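Local structure of chemotaxis signal transduction protein (Thermoanaerobacter tengcongensis, 2QDL) at residues A[10-15]-A[25-30]; A[118-123]-A[135-140]; A[17-22]-A[64-69]; A[31-36]-A[54-59]. The protein probably acts, as CheW proteins do, as a scaffold that couples the histidine kinase CheA to chemoreceptors in bacterial chemotaxis signalling. All blocks are in the same frame, centred on the assembly; numbering follows the deposited sequence.

Interaction 1 of 4, residues A[10-15]-A[25-30]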
loop_
_atom_site.group_PDB
_atom_site.type_symbol
_atom_site.label_atom_id
_atom_site.label_comp_id
_atom_site.label_asym_id
_atom_site.label_seq_id
_atom_site.Cartn_x
_atom_site.Cartn_y
_atom_site.Cartn_z
ATOM N N MET A 10 20.991 -9.468 -5.240
ATOM C CA MET A 10 20.126 -8.702 -4.354
ATOM C C MET A 10 18.712 -8.559 -4.978
ATOM O O MET A 10 18.413 -7.559 -5.660
ATOM C CB MET A 10 20.754 -7.350 -4.005
ATOM C CG MET A 10 21.957 -7.419 -3.004
ATOM S SD MET A 10 21.513 -8.004 -1.331
ATOM C CE MET A 10 20.596 -6.587 -0.665
ATOM N N PRO A 11 17.847 -9.577 -4.746
ATOM C CA PRO A 11 16.507 -9.691 -5.382
ATOM C C PRO A 11 15.533 -8.589 -4.992
ATOM O O PRO A 11 15.662 -8.003 -3.925
ATOM C CB PRO A 11 15.984 -11.038 -4.893
ATOM C CG PRO A 11 17.182 -11.770 -4.299
ATOM C CD PRO A 11 18.133 -10.709 -3.836
ATOM N N LYS A 12 14.564 -8.308 -5.863
ATOM C CA LYS A 12 13.406 -7.490 -5.479
ATOM C C LYS A 12 12.724 -8.128 -4.254
ATOM O O LYS A 12 12.407 -9.342 -4.262
ATOM C CB LYS A 12 12.419 -7.329 -6.651
ATOM C CG LYS A 12 11.232 -6.383 -6.363
ATOM C CD LYS A 12 10.350 -6.208 -7.604
ATOM C CE LYS A 12 9.315 -5.128 -7.427
ATOM N NZ LYS A 12 9.927 -3.737 -7.423
ATOM N N LYS A 13 12.528 -7.348 -3.193
ATOM C CA LYS A 13 11.830 -7.854 -1.997
ATOM C C LYS A 13 10.471 -7.160 -1.895
ATOM O O LYS A 13 10.399 -5.924 -1.866
ATOM C CB LYS A 13 12.635 -7.637 -0.719
ATOM C CG LYS A 13 14.082 -8.091 -0.779
ATOM C CD LYS A 13 14.314 -9.454 -0.177
ATOM C CE LYS A 13 14.779 -9.315 1.300
ATOM N NZ LYS A 13 15.285 -10.615 1.888
ATOM N N ILE A 14 9.408 -7.961 -1.899
ATOM C CA ILE A 14 8.052 -7.447 -1.745
ATOM C C ILE A 14 7.528 -7.732 -0.331
ATOM O O ILE A 14 7.597 -8.859 0.155
ATOM C CB ILE A 14 7.061 -8.056 -2.792
ATOM C CG1 ILE A 14 7.565 -7.866 -4.226
ATOM C CG2 ILE A 14 5.711 -7.438 -2.633
ATOM C CD1 ILE A 14 7.929 -6.460 -4.570
ATOM N N VAL A 15 7.037 -6.686 0.326
ATOM C CA VAL A 15 6.268 -6.806 1.571
ATOM C C VAL A 15 4.842 -7.132 1.180
ATOM O O VAL A 15 4.191 -6.372 0.423
ATOM C CB VAL A 15 6.305 -5.475 2.370
ATOM C CG1 VAL A 15 5.581 -5.600 3.689
ATOM C CG2 VAL A 15 7.756 -5.054 2.589
ATOM N N GLY A 25 1.017 -6.336 -2.481
ATOM C CA GLY A 25 2.400 -6.059 -2.117
ATOM C C GLY A 25 2.969 -4.700 -2.480
ATOM O O GLY A 25 2.471 -4.008 -3.375
ATOM N N LEU A 26 4.039 -4.344 -1.776
ATOM C CA LEU A 26 4.848 -3.178 -2.101
ATOM C C LEU A 26 6.315 -3.571 -2.026
ATOM O O LEU A 26 6.697 -4.410 -1.192
ATOM C CB LEU A 26 4.591 -2.032 -1.119
ATOM C CG LEU A 26 3.277 -1.278 -1.268
ATOM C CD1 LEU A 26 2.962 -0.411 -0.014
ATOM C CD2 LEU A 26 3.287 -0.430 -2.569
ATOM N N ASP A 27 7.128 -2.972 -2.883
ATOM C CA ASP A 27 8.571 -3.094 -2.763
ATOM C C ASP A 27 8.944 -2.525 -1.401
ATOM O O ASP A 27 8.471 -1.467 -1.017
ATOM C CB ASP A 27 9.288 -2.337 -3.895
ATOM C CG ASP A 27 10.766 -2.720 -4.024
ATOM O OD1 ASP A 27 11.530 -2.640 -3.037
ATOM O OD2 ASP A 27 11.165 -3.139 -5.124
ATOM N N ILE A 28 9.771 -3.261 -0.663
ATOM C CA ILE A 28 10.331 -2.793 0.617
ATOM C C ILE A 28 10.932 -1.373 0.506
ATOM O O ILE A 28 10.905 -0.621 1.466
ATOM C CB ILE A 28 11.362 -3.826 1.206
ATOM C CG1 ILE A 28 11.862 -3.415 2.591
ATOM C CG2 ILE A 28 12.589 -3.974 0.295
ATOM C CD1 ILE A 28 10.796 -3.264 3.655
ATOM N N PHE A 29 11.455 -1.017 -0.667
ATOM C CA PHE A 29 11.989 0.305 -0.928
ATOM C C PHE A 29 10.925 1.384 -0.714
ATOM O O PHE A 29 11.249 2.493 -0.296
ATOM C CB PHE A 29 12.500 0.378 -2.373
ATOM C CG PHE A 29 13.205 1.679 -2.704
ATOM C CD1 PHE A 29 14.504 1.910 -2.272
ATOM C CD2 PHE A 29 12.555 2.675 -3.427
ATOM C CE1 PHE A 29 15.151 3.128 -2.564
ATOM C CE2 PHE A 29 13.206 3.883 -3.735
ATOM C CZ PHE A 29 14.504 4.102 -3.294
ATOM N N ASP A 30 9.659 1.066 -1.009
ATOM C CA ASP A 30 8.553 2.012 -0.820
ATOM C C ASP A 30 7.942 2.002 0.572
ATOM O O ASP A 30 7.135 2.883 0.899
ATOM C CB ASP A 30 7.462 1.770 -1.884
ATOM C CG ASP A 30 8.005 1.956 -3.296
ATOM O OD1 ASP A 30 8.602 2.998 -3.580
ATOM O OD2 ASP A 30 7.928 1.032 -4.106
#
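K12 and D27 meet in a salt bridge at the open end of a beta hairpin, away from its turn, NZ of K12 lying 2.7 Å from OD2 of D27. The lysine chain runs straight from the backbone to CE and bends only at its last torsion (chi4 71°), which turns NZ in against the carboxylate. NZ comes to OD2 on the anti lone pair, away from OD1. That other oxygen faces the following turn and accepts the amide N of F29 at 2.9 Å, an Asx turn, and it is also hydrogen-bonded to a glycerol molecule. An alanine in place of D27 would probably leave the ammonium group of K12 without its mate and let the turn at F29 loosen.

The two segments belong to the antiparallel hairpin of strands 12-19 and 22-27 in the CheW-like domain. I14 and D27 form a non-hydrogen-bonded pair, and V15 and L26 the hydrogen-bonded pair beside it, with N of V15 2.8 Å from O of L26 and N of L26 3.0 Å from O of V15. Past the end of the second strand, N of I28 still reaches O of K13 in a nearly straight bond (172°).

CG2 of V15 meets CD1 of I28 at 3.7 Å, the two side chains crossing at a slant; CG1 of I28 stands anti to the backbone N (chi1 -175°), and a bend at chi2 then brings CD1 against the valine methyl. On the side of the strand that bears I14, the CG2 methyl of that isoleucine lies 3.6 Å from CA of G25, where any side chain would collide with it.

Interaction 2 of 4, residues A[118-123]-A[135-140]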
loop_
_atom_site.group_PDB
_atom_site.type_symbol
_atom_site.label_atom_id
_atom_site.label_comp_id
_atom_site.label_asym_id
_atom_site.label_seq_id
_atom_site.Cartn_x
_atom_site.Cartn_y
_atom_site.Cartn_z
ATOM N N THR A 118 -9.123 -5.764 -13.830
ATOM C CA THR A 118 -8.627 -6.815 -12.925
ATOM C C THR A 118 -9.276 -6.707 -11.543
ATOM O O THR A 118 -10.351 -6.117 -11.410
ATOM C CB THR A 118 -7.040 -6.854 -12.874
ATOM O OG1 THR A 118 -6.612 -7.909 -11.999
ATOM C CG2 THR A 118 -6.431 -5.526 -12.418
ATOM N N THR A 119 -8.646 -7.284 -10.518
ATOM C CA THR A 119 -9.191 -7.262 -9.157
ATOM C C THR A 119 -9.569 -5.851 -8.677
ATOM O O THR A 119 -10.637 -5.649 -8.107
ATOM C CB THR A 119 -8.183 -7.883 -8.164
ATOM O OG1 THR A 119 -7.738 -9.132 -8.686
ATOM C CG2 THR A 119 -8.835 -8.121 -6.850
ATOM N N ILE A 120 -8.674 -4.884 -8.885
ATOM C CA ILE A 120 -8.923 -3.486 -8.513
ATOM C C ILE A 120 -8.636 -2.631 -9.734
ATOM O O ILE A 120 -7.995 -3.105 -10.667
ATOM C CB ILE A 120 -8.119 -3.048 -7.249
ATOM C CG1 ILE A 120 -6.613 -3.031 -7.532
ATOM C CG2 ILE A 120 -8.471 -3.975 -6.052
ATOM C CD1 ILE A 120 -5.737 -2.349 -6.497
ATOM N N ASP A 121 -9.143 -1.394 -9.748
ATOM C CA ASP A 121 -8.828 -0.418 -10.808
ATOM C C ASP A 121 -7.342 -0.469 -11.135
ATOM O O ASP A 121 -6.515 -0.325 -10.243
ATOM C CB ASP A 121 -9.199 0.986 -10.328
ATOM C CG ASP A 121 -9.408 1.975 -11.463
ATOM O OD1 ASP A 121 -8.571 2.055 -12.372
ATOM O OD2 ASP A 121 -10.390 2.733 -11.415
ATOM N N THR A 122 -7.008 -0.648 -12.407
ATOM C CA THR A 122 -5.620 -0.605 -12.845
ATOM C C THR A 122 -4.887 0.711 -12.496
ATOM O O THR A 122 -3.678 0.729 -12.448
ATOM C CB THR A 122 -5.505 -0.868 -14.354
ATOM O OG1 THR A 122 -6.253 0.142 -15.061
ATOM C CG2 THR A 122 -6.040 -2.264 -14.684
ATOM N N ALA A 123 -5.621 1.789 -12.228
ATOM C CA ALA A 123 -5.009 3.050 -11.781
ATOM C C ALA A 123 -4.203 2.855 -10.503
ATOM O O ALA A 123 -3.337 3.665 -10.160
ATOM C CB ALA A 123 -6.069 4.134 -11.593
ATOM N N MET A 135 -1.924 -14.903 -6.395
ATOM C CA MET A 135 -1.737 -13.684 -7.181
ATOM C C MET A 135 -1.425 -12.558 -6.208
ATOM O O MET A 135 -2.109 -12.396 -5.177
ATOM C CB MET A 135 -2.987 -13.364 -8.006
ATOM C CG MET A 135 -3.072 -11.909 -8.485
ATOM S SD MET A 135 -4.527 -11.501 -9.472
ATOM C CE MET A 135 -4.170 -12.344 -11.044
ATOM N N ILE A 136 -0.364 -11.812 -6.490
ATOM C CA ILE A 136 -0.083 -10.637 -5.691
ATOM C C ILE A 136 -0.049 -9.409 -6.581
ATOM O O ILE A 136 0.846 -9.250 -7.388
ATOM C CB ILE A 136 1.225 -10.732 -4.903
ATOM C CG1 ILE A 136 1.357 -12.095 -4.227
ATOM C CG2 ILE A 136 1.293 -9.585 -3.864
ATOM C CD1 ILE A 136 2.630 -12.247 -3.445
ATOM N N ILE A 137 -1.015 -8.526 -6.373
ATOM C CA ILE A 137 -1.041 -7.234 -7.019
ATOM C C ILE A 137 -0.122 -6.306 -6.284
ATOM O O ILE A 137 -0.258 -6.113 -5.083
ATOM C CB ILE A 137 -2.472 -6.633 -7.071
ATOM C CG1 ILE A 137 -3.266 -7.350 -8.162
ATOM C CG2 ILE A 137 -2.423 -5.120 -7.316
ATOM C CD1 ILE A 137 -4.710 -7.221 -8.038
ATOM N N ILE A 138 0.834 -5.758 -7.028
ATOM C CA ILE A 138 1.712 -4.751 -6.531
ATOM C C ILE A 138 0.987 -3.429 -6.742
ATOM O O ILE A 138 0.634 -3.049 -7.889
ATOM C CB ILE A 138 3.106 -4.780 -7.239
ATOM C CG1 ILE A 138 3.780 -6.135 -7.004
ATOM C CG2 ILE A 138 3.971 -3.644 -6.700
ATOM C CD1 ILE A 138 5.067 -6.274 -7.725
ATOM N N ILE A 139 0.758 -2.734 -5.641
ATOM C CA ILE A 139 -0.012 -1.499 -5.659
ATOM C C ILE A 139 0.815 -0.329 -6.185
ATOM O O ILE A 139 2.001 -0.205 -5.871
ATOM C CB ILE A 139 -0.568 -1.182 -4.242
ATOM C CG1 ILE A 139 -1.699 -2.174 -3.897
ATOM C CG2 ILE A 139 -0.963 0.351 -4.094
ATOM C CD1 ILE A 139 -2.061 -2.184 -2.409
ATOM N N LYS A 140 0.193 0.507 -7.004
ATOM C CA LYS A 140 0.801 1.746 -7.466
ATOM C C LYS A 140 0.324 2.831 -6.538
ATOM O O LYS A 140 -0.885 3.024 -6.357
ATOM C CB LYS A 140 0.376 2.046 -8.921
ATOM C CG LYS A 140 0.804 3.393 -9.463
ATOM C CD LYS A 140 0.310 3.648 -10.903
ATOM C CE LYS A 140 1.106 2.823 -11.928
ATOM N NZ LYS A 140 0.656 2.997 -13.383
HETATM O O HOH W 1 -2.216 4.870 -7.902
#
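In I137, CG1 stands anti to the carbonyl carbon (chi1 -76°) and CD1 continues outward from it (chi2 161°), so the end of the chain is carried up to the loop and T119. In T119, OG1 rather than the methyl lies beside the backbone N (chi1 -49°), and the isoleucine methyl meets the CB-OG1 side of the threonine: CD1 of I137 is 3.5 Å from CB of T119. M135, bent at its last torsion, brings SD to 4.1 Å from OG1 of T119 as the two chains slide past each other in opposite directions. Further along, CD1 of I120 lies 4.4 Å from CG2 of I137, a loose apolar contact on the buried side.

The loop that follows strand 91-106 thus lies against strand 134-139 of the CheW-like domain, with I120 and I139 both packed on Y24 and F70. At the far end a water donates to O of A123 and to O of K140, each at 2.8 Å, while CD of K140 passes 3.7 Å from the same A123 oxygen. Between the two segments the contact therefore rests on weak van der Waals packing, with one water joining the two carbonyls just beyond the strand.

Interaction 3 of 4, residues A[17-22]-A[64-69]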
loop_
_atom_site.group_PDB
_atom_site.type_symbol
_atom_site.label_atom_id
_atom_site.label_comp_id
_atom_site.label_asym_id
_atom_site.label_seq_id
_atom_site.Cartn_x
_atom_site.Cartn_y
_atom_site.Cartn_z
ATOM N N PHE A 17 1.005 -8.054 2.301
ATOM C CA PHE A 17 0.030 -7.764 3.301
ATOM C C PHE A 17 -1.324 -8.193 2.779
ATOM O O PHE A 17 -1.524 -8.370 1.579
ATOM C CB PHE A 17 0.047 -6.265 3.684
ATOM C CG PHE A 17 0.021 -5.295 2.496
ATOM C CD1 PHE A 17 -1.185 -4.787 2.017
ATOM C CD2 PHE A 17 1.199 -4.900 1.878
ATOM C CE1 PHE A 17 -1.201 -3.861 0.939
ATOM C CE2 PHE A 17 1.199 -3.993 0.811
ATOM C CZ PHE A 17 0.009 -3.472 0.344
ATOM N N SER A 18 -2.285 -8.377 3.673
ATOM C CA SER A 18 -3.558 -8.841 3.188
ATOM C C SER A 18 -4.616 -7.766 3.390
ATOM O O SER A 18 -4.488 -6.926 4.264
ATOM C CB SER A 18 -3.933 -10.174 3.834
ATOM O OG SER A 18 -3.983 -10.052 5.230
ATOM N N LEU A 19 -5.610 -7.777 2.506
ATOM C CA LEU A 19 -6.821 -6.959 2.637
ATOM C C LEU A 19 -7.995 -7.928 2.443
ATOM O O LEU A 19 -8.162 -8.462 1.355
ATOM C CB LEU A 19 -6.877 -5.839 1.588
ATOM C CG LEU A 19 -5.786 -4.753 1.649
ATOM C CD1 LEU A 19 -5.924 -3.816 0.442
ATOM C CD2 LEU A 19 -5.859 -3.995 2.974
ATOM N N ALA A 20 -8.766 -8.173 3.503
ATOM C CA ALA A 20 -9.820 -9.197 3.490
ATOM C C ALA A 20 -9.197 -10.512 2.991
ATOM O O ALA A 20 -8.160 -10.950 3.525
ATOM C CB ALA A 20 -11.041 -8.771 2.642
ATOM N N GLU A 21 -9.765 -11.135 1.963
ATOM C CA GLU A 21 -9.216 -12.438 1.583
ATOM C C GLU A 21 -8.134 -12.349 0.469
ATOM O O GLU A 21 -7.837 -13.350 -0.190
ATOM C CB GLU A 21 -10.341 -13.453 1.254
ATOM C CG GLU A 21 -11.384 -13.683 2.410
ATOM C CD GLU A 21 -12.559 -12.688 2.375
ATOM O OE1 GLU A 21 -12.946 -12.287 1.256
ATOM O OE2 GLU A 21 -13.085 -12.298 3.456
ATOM N N GLU A 22 -7.530 -11.170 0.279
ATOM C CA GLU A 22 -6.655 -10.951 -0.882
ATOM C C GLU A 22 -5.240 -10.469 -0.495
ATOM O O GLU A 22 -5.054 -9.848 0.566
ATOM C CB GLU A 22 -7.311 -9.991 -1.890
ATOM C CG GLU A 22 -8.704 -10.405 -2.373
ATOM C CD GLU A 22 -9.413 -9.296 -3.147
ATOM O OE1 GLU A 22 -8.913 -8.139 -3.158
ATOM O OE2 GLU A 22 -10.479 -9.581 -3.756
ATOM N N ILE A 64 -5.125 6.338 4.450
ATOM C CA ILE A 64 -6.157 5.829 3.557
ATOM C C ILE A 64 -6.512 4.397 3.960
ATOM O O ILE A 64 -5.639 3.580 4.319
ATOM C CB ILE A 64 -5.686 5.911 2.062
ATOM C CG1 ILE A 64 -6.697 5.298 1.106
ATOM C CG2 ILE A 64 -4.412 5.154 1.852
ATOM C CD1 ILE A 64 -6.530 5.822 -0.316
ATOM N N ASP A 65 -7.811 4.118 3.909
ATOM C CA ASP A 65 -8.325 2.778 4.018
ATOM C C ASP A 65 -8.392 2.249 2.596
ATOM O O ASP A 65 -9.216 2.711 1.805
ATOM C CB ASP A 65 -9.693 2.752 4.749
ATOM C CG ASP A 65 -10.265 1.314 4.880
ATOM O OD1 ASP A 65 -10.235 0.558 3.880
ATOM O OD2 ASP A 65 -10.768 0.952 5.953
ATOM N N LEU A 66 -7.477 1.327 2.259
ATOM C CA LEU A 66 -7.370 0.739 0.903
ATOM C C LEU A 66 -8.607 -0.040 0.466
ATOM O O LEU A 66 -8.957 -0.029 -0.712
ATOM C CB LEU A 66 -6.122 -0.161 0.778
ATOM C CG LEU A 66 -4.757 0.503 0.992
ATOM C CD1 LEU A 66 -3.636 -0.535 0.881
ATOM C CD2 LEU A 66 -4.527 1.662 -0.011
ATOM N N LYS A 67 -9.264 -0.731 1.392
ATOM C CA LYS A 67 -10.501 -1.464 1.069
ATOM C C LYS A 67 -11.585 -0.525 0.584
ATOM O O LYS A 67 -12.273 -0.843 -0.387
ATOM C CB LYS A 67 -11.007 -2.254 2.261
ATOM C CG LYS A 67 -10.087 -3.398 2.705
ATOM C CD LYS A 67 -10.613 -3.965 4.007
ATOM C CE LYS A 67 -9.509 -4.653 4.764
ATOM N NZ LYS A 67 -9.905 -5.021 6.153
ATOM N N LYS A 68 -11.694 0.648 1.223
ATOM C CA LYS A 68 -12.653 1.675 0.818
ATOM C C LYS A 68 -12.229 2.345 -0.491
ATOM O O LYS A 68 -13.070 2.656 -1.357
ATOM C CB LYS A 68 -12.807 2.721 1.915
ATOM C CG LYS A 68 -13.280 2.161 3.215
ATOM C CD LYS A 68 -13.530 3.291 4.241
ATOM C CE LYS A 68 -13.864 2.695 5.574
ATOM N NZ LYS A 68 -14.065 3.761 6.552
ATOM N N ARG A 69 -10.926 2.535 -0.653
ATOM C CA ARG A 69 -10.388 3.055 -1.912
ATOM C C ARG A 69 -10.597 2.092 -3.096
ATOM O O ARG A 69 -10.960 2.530 -4.199
ATOM C CB ARG A 69 -8.897 3.398 -1.743
ATOM C CG ARG A 69 -8.279 4.123 -2.902
ATOM C CD ARG A 69 -9.133 5.358 -3.271
ATOM N NE ARG A 69 -8.395 6.426 -3.943
ATOM C CZ ARG A 69 -8.952 7.261 -4.816
ATOM N NH1 ARG A 69 -10.234 7.149 -5.115
ATOM N NH2 ARG A 69 -8.237 8.215 -5.378
#
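L19 and K67 bring the two backbones nearest each other, CA to CA 6.8 Å, where strand 17-19 runs into a type II' turn from L19 to E22 opposite the first turn of helix 66-70. The side chain of L19 reaches into the interval. Its CD1 lies 3.7 Å from CB of L66, the two leucines crossing at about a right angle, and its CD2 is 4.1 Å from CE of K67. CG of L19 stands anti to the carbonyl carbon (chi1 -64°), and from there its two methyls part, one to the leucine and the other to the lysine.

CD1 of L66 also touches the F17 ring, 4.1 Å from CE1, and the two side chains again cross at roughly a right angle. Their surroundings are apolar: F17 and L66 both pack on I139 of strand 134-139, and the pair is part of the buried apolar core in the beta-barrel architecture of the CheW fold. The short helix 66-70 comes after strand 59-65; D65 is its N-cap residue, OD1 accepting N of K68 at 3.0 Å from above the carboxylate plane.

K67 does double duty. The chain beyond CG is extended, and its aliphatic part crosses L19 obliquely and reaches the start of the turn, with CE 3.8 Å from N of A20. Its NZ passes on to a salt bridge with D98 and a hydrogen bond to O of R75. D98 also accepts N of A20 through its other oxygen, OD2, so one aspartate holds both the turn and the lysine that packs against it.

Interaction 4 of 4, residues A[31-36]-A[54-59]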
loop_
_atom_site.group_PDB
_atom_site.type_symbol
_atom_site.label_atom_id
_atom_site.label_comp_id
_atom_site.label_asym_id
_atom_site.label_seq_id
_atom_site.Cartn_x
_atom_site.Cartn_y
_atom_site.Cartn_z
ATOM N N VAL A 31 8.315 1.005 1.381
ATOM C CA VAL A 31 7.851 0.879 2.767
ATOM C C VAL A 31 8.835 1.578 3.743
ATOM O O VAL A 31 9.868 1.013 4.118
ATOM C CB VAL A 31 7.645 -0.633 3.157
ATOM C CG1 VAL A 31 7.282 -0.789 4.664
ATOM C CG2 VAL A 31 6.569 -1.294 2.263
ATOM N N HIS A 32 8.515 2.802 4.157
ATOM C CA HIS A 32 9.386 3.598 5.037
ATOM C C HIS A 32 9.336 3.089 6.483
ATOM O O HIS A 32 10.338 3.041 7.190
ATOM C CB HIS A 32 9.030 5.091 4.968
ATOM C CG HIS A 32 9.413 5.751 3.668
ATOM N ND1 HIS A 32 8.989 5.292 2.433
ATOM C CD2 HIS A 32 10.169 6.849 3.415
ATOM C CE1 HIS A 32 9.481 6.068 1.482
ATOM N NE2 HIS A 32 10.206 7.012 2.052
ATOM N N GLU A 33 8.149 2.722 6.917
ATOM C CA GLU A 33 7.958 2.129 8.213
ATOM C C GLU A 33 6.557 1.537 8.302
ATOM O O GLU A 33 5.733 1.704 7.399
ATOM C CB GLU A 33 8.280 3.117 9.376
ATOM C CG GLU A 33 7.346 4.233 9.633
ATOM C CD GLU A 33 7.903 5.280 10.612
ATOM O OE1 GLU A 33 8.451 6.282 10.128
ATOM O OE2 GLU A 33 7.781 5.110 11.846
ATOM N N VAL A 34 6.330 0.803 9.379
ATOM C CA VAL A 34 5.071 0.173 9.629
ATOM C C VAL A 34 4.708 0.489 11.077
ATOM O O VAL A 34 5.441 0.106 12.005
ATOM C CB VAL A 34 5.160 -1.359 9.476
ATOM C CG1 VAL A 34 3.792 -1.968 9.679
ATOM C CG2 VAL A 34 5.732 -1.760 8.101
ATOM N N VAL A 35 3.593 1.182 11.265
ATOM C CA VAL A 35 3.113 1.525 12.615
ATOM C C VAL A 35 1.825 0.762 12.916
ATOM O O VAL A 35 1.169 0.289 12.010
ATOM C CB VAL A 35 2.920 3.083 12.803
ATOM C CG1 VAL A 35 4.235 3.854 12.511
ATOM C CG2 VAL A 35 1.856 3.611 11.931
ATOM N N LYS A 36 1.455 0.635 14.180
ATOM C CA LYS A 36 0.130 0.061 14.501
ATOM C C LYS A 36 -1.124 0.868 14.036
ATOM O O LYS A 36 -1.113 2.121 14.012
ATOM C CB LYS A 36 0.044 -0.281 15.972
ATOM C CG LYS A 36 1.021 -1.395 16.305
ATOM C CD LYS A 36 0.956 -1.734 17.777
ATOM C CE LYS A 36 1.942 -2.803 18.165
ATOM N NZ LYS A 36 2.285 -2.560 19.600
ATOM N N ILE A 54 -2.938 10.500 11.421
ATOM C CA ILE A 54 -2.149 10.138 12.596
ATOM C C ILE A 54 -1.074 11.211 12.855
ATOM O O ILE A 54 -0.610 11.914 11.950
ATOM C CB ILE A 54 -1.505 8.717 12.486
ATOM C CG1 ILE A 54 -0.629 8.597 11.222
ATOM C CG2 ILE A 54 -2.592 7.625 12.560
ATOM C CD1 ILE A 54 0.348 7.433 11.271
ATOM N N ASN A 55 -0.715 11.343 14.119
ATOM C CA ASN A 55 0.354 12.218 14.523
ATOM C C ASN A 55 1.559 11.345 14.775
ATOM O O ASN A 55 1.622 10.653 15.802
ATOM C CB ASN A 55 -0.024 12.979 15.797
ATOM C CG ASN A 55 1.145 13.741 16.374
ATOM O OD1 ASN A 55 2.166 13.864 15.742
ATOM N ND2 ASN A 55 0.990 14.253 17.574
ATOM N N LEU A 56 2.489 11.336 13.836
ATOM C CA LEU A 56 3.646 10.455 13.970
ATOM C C LEU A 56 4.882 11.296 14.212
ATOM O O LEU A 56 5.326 11.981 13.316
ATOM C CB LEU A 56 3.811 9.563 12.732
ATOM C CG LEU A 56 4.991 8.592 12.784
ATOM C CD1 LEU A 56 4.842 7.626 13.959
ATOM C CD2 LEU A 56 5.153 7.828 11.475
ATOM N N ARG A 57 5.387 11.275 15.448
ATOM C CA ARG A 57 6.547 12.086 15.866
ATOM C C ARG A 57 6.414 13.579 15.521
ATOM O O ARG A 57 7.387 14.208 15.106
ATOM C CB ARG A 57 7.855 11.518 15.272
ATOM C CG ARG A 57 8.208 10.136 15.780
ATOM C CD ARG A 57 9.615 9.674 15.289
ATOM N NE ARG A 57 9.540 9.260 13.904
ATOM C CZ ARG A 57 9.189 8.042 13.473
ATOM N NH1 ARG A 57 8.907 7.064 14.315
ATOM N NH2 ARG A 57 9.120 7.814 12.178
ATOM N N GLY A 58 5.210 14.132 15.667
ATOM C CA GLY A 58 4.978 15.564 15.435
ATOM C C GLY A 58 4.554 15.903 14.021
ATOM O O GLY A 58 4.330 17.072 13.708
ATOM N N LYS A 59 4.468 14.896 13.145
ATOM C CA LYS A 59 4.003 15.135 11.771
ATOM C C LYS A 59 2.610 14.578 11.499
ATOM O O LYS A 59 2.261 13.468 11.930
ATOM C CB LYS A 59 4.961 14.594 10.695
ATOM C CG LYS A 59 6.482 14.646 11.006
ATOM C CD LYS A 59 7.043 16.004 11.505
ATOM C CE LYS A 59 6.726 17.182 10.604
ATOM N NZ LYS A 59 7.176 18.462 11.254
#
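E33 and R57 face each other from opposite directions, their carboxylate and guanidinium planes only 12° apart. NH2 of R57 is shared between both oxygens of E33: OE1 takes it at 2.6 Å and OE2 at 3.0 Å, each on the syn lone pair and close to the guanidinium plane. A weak bond from NH1 to OE2 at 3.3 Å is added. With CG of E33 between the backbone N and the carbonyl carbon (chi1 72°), the extended chain reaches across to the arginine. A glutamine in place of E33 removes the negative charge, and NH2 of R57 would probably lose one of its two acceptors, leaving the guanidinium freer to turn.

CG of L56 lies 4.2 Å above one guanidinium face, offset to its rim; CD1 of L56 and CG1 of V35 meet tip to tip at 4.1 Å. The type I' turn joining strands 50-56 and 59-65 is closed by N of L56 to O of K59 (2.9 Å) and N of K59 to O of L56 (3.0 Å), and N of G58 bonds weakly to OD1 of N55. The ion pair ties this hairpin end to strand 33-36; at the surface solvent probably weakens the charge attraction, so the paired in-plane bonds matter.

All four contacts draw on one curled, mixed sheet of the CheW-like domain. Interactions 1 and 3 share strand 12-19, their centres 18 Å apart, and lie on opposite sides of the chain's centre; their segments alternate along the sequence. Interaction 2 comes last, about 11 Å from interaction 3 between centres, and the two meet through I139. It is also joined to interaction 1 by probable backbone bonds from G25 to I137 and I139, since strands 22-27 and 134-139 are neighbours. Interaction 4, nested within the loop that interaction 3 closes, touches interaction 1 through V31 and is clear only of interactions 2 and 3. Together they tie early and late strands together in the beta-barrel architecture of the CheW fold.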